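Local coordinates for 2-polyprenyl-6-methoxyphenol hydroxylase-like FAD-dependent oxidoreductase (Streptomyces sp. NRRL 11266, PDB 6UI5), which is a flavin-dependent oxidoreductase of the aromatic-ring hydroxylase family type and holds flavin-adenine dinucleotide in a Rossmann-type domain, at residues L307-A312 against A321-S326. Numbering follows the deposited sequence.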
# COMPACT_ATOMS: atom_id res chain seq x y z
N LEU A 307 -20.67 21.37 -7.24
CA LEU A 307 -20.82 22.79 -6.92
C LEU A 307 -22.01 23.44 -7.61
O LEU A 307 -22.66 24.32 -7.02
CB LEU A 307 -19.54 23.55 -7.27
CG LEU A 307 -19.66 25.05 -7.11
CD1 LEU A 307 -19.90 25.35 -5.66
CD2 LEU A 307 -18.40 25.76 -7.61
N GLY A 308 -22.32 23.04 -8.84
CA GLY A 308 -23.56 23.50 -9.43
C GLY A 308 -24.73 22.74 -8.81
O GLY A 308 -24.81 21.50 -8.92
N TRP A 309 -25.60 23.51 -8.15
CA TRP A 309 -26.80 23.13 -7.39
C TRP A 309 -26.63 23.76 -6.01
O TRP A 309 -27.51 24.50 -5.56
CB TRP A 309 -27.09 21.61 -7.34
CG TRP A 309 -26.48 20.71 -6.21
CD1 TRP A 309 -25.44 19.84 -6.33
CD2 TRP A 309 -26.92 20.60 -4.84
NE1 TRP A 309 -25.17 19.22 -5.12
CE2 TRP A 309 -26.08 19.67 -4.20
CE3 TRP A 309 -27.95 21.21 -4.10
CZ2 TRP A 309 -26.22 19.32 -2.84
CZ3 TRP A 309 -28.10 20.86 -2.75
CH2 TRP A 309 -27.24 19.92 -2.14
N LYS A 310 -25.46 23.60 -5.39
CA LYS A 310 -25.21 24.36 -4.17
C LYS A 310 -25.23 25.86 -4.43
O LYS A 310 -25.95 26.60 -3.76
CB LYS A 310 -23.91 23.92 -3.53
CG LYS A 310 -23.86 22.42 -3.44
CD LYS A 310 -22.90 21.96 -2.40
CE LYS A 310 -22.72 20.50 -2.56
NZ LYS A 310 -21.57 20.01 -1.78
N ILE A 311 -24.46 26.33 -5.43
CA ILE A 311 -24.56 27.73 -5.81
C ILE A 311 -25.99 28.07 -6.21
O ILE A 311 -26.54 29.11 -5.80
CB ILE A 311 -23.58 28.09 -6.95
CG1 ILE A 311 -22.20 28.44 -6.43
CG2 ILE A 311 -24.09 29.32 -7.68
CD1 ILE A 311 -21.24 28.74 -7.53
N ALA A 312 -26.61 27.21 -7.02
CA ALA A 312 -27.98 27.53 -7.45
C ALA A 312 -28.91 27.65 -6.26
O ALA A 312 -29.73 28.58 -6.19
CB ALA A 312 -28.50 26.47 -8.43
N ALA A 321 -27.26 27.26 5.62
CA ALA A 321 -26.15 28.18 5.83
C ALA A 321 -24.80 27.55 5.46
O ALA A 321 -23.93 28.23 4.91
CB ALA A 321 -26.13 28.66 7.28
N ASP A 322 -24.63 26.26 5.73
CA ASP A 322 -23.33 25.60 5.62
C ASP A 322 -23.20 24.74 4.37
O ASP A 322 -22.35 23.84 4.33
CB ASP A 322 -23.08 24.73 6.86
CG ASP A 322 -24.09 23.60 7.01
OD1 ASP A 322 -25.08 23.56 6.25
OD2 ASP A 322 -23.90 22.74 7.90
N LEU A 323 -24.03 24.99 3.35
CA LEU A 323 -24.07 24.09 2.20
C LEU A 323 -22.91 24.34 1.23
O LEU A 323 -22.27 23.39 0.76
CB LEU A 323 -25.42 24.20 1.49
CG LEU A 323 -25.53 23.52 0.13
CD1 LEU A 323 -25.57 21.99 0.29
CD2 LEU A 323 -26.76 24.02 -0.61
N LEU A 324 -22.60 25.61 0.93
CA LEU A 324 -21.46 25.85 0.03
C LEU A 324 -20.14 25.48 0.67
O LEU A 324 -19.16 25.23 -0.04
CB LEU A 324 -21.41 27.31 -0.43
CG LEU A 324 -22.50 27.74 -1.41
CD1 LEU A 324 -22.64 29.27 -1.40
CD2 LEU A 324 -22.24 27.21 -2.84
N ASP A 325 -20.07 25.43 2.01
CA ASP A 325 -18.82 25.02 2.62
C ASP A 325 -18.59 23.53 2.46
O ASP A 325 -17.47 23.06 2.67
CB ASP A 325 -18.78 25.44 4.09
CG ASP A 325 -18.49 26.93 4.28
OD1 ASP A 325 -17.75 27.53 3.46
OD2 ASP A 325 -19.01 27.51 5.25
N SER A 326 -19.64 22.78 2.11
CA SER A 326 -19.48 21.36 1.87
C SER A 326 -18.86 21.11 0.51
O SER A 326 -18.37 20.00 0.26
CB SER A 326 -20.82 20.63 1.96
OG SER A 326 -21.61 20.81 0.79
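Lys310 and Ser326 make the polar part of this contact between helix 295-316 and residues 321-326, which run into helix 325-346. Lys310 NZ donates to Ser326 OG at 2.7 Å, and its chain, extended beyond CG, carries the nitrogen across to the serine. Ser326 OG passes the bond on to Leu323 O, also 2.7 Å away, lying in the carbonyl plane with a C=O...OG angle of 150°. Leu323 O takes a second bond from Ser326 N (3.0 Å). Glu330 forms a salt bridge with the same ammonium, and Asn306 OD1 accepts a hydrogen bond from it.

Apolar contacts flank this chain of bonds. Leu323 CD1 meets Trp309 obliquely, 3.6 Å from CH2, and lies 3.8 Å from Lys310 CD. Within its own segment, Lys310 CG sits over the centre of the indole, 3.6 Å above its plane. Leu324, with CG anti to the carbonyl carbon (chi1 -71°), sends CD2 to within 3.8 Å of Ile311 CG1; Tyr150 and Phe280 touch this leucine too, so the contact packs against the parallel sheet of the FAD binding domain.

With serine, asparagine and carboxylate partners, the buried Lys310 would probably remain charged, its methylenes packing on Leu323 while NZ links the two helices.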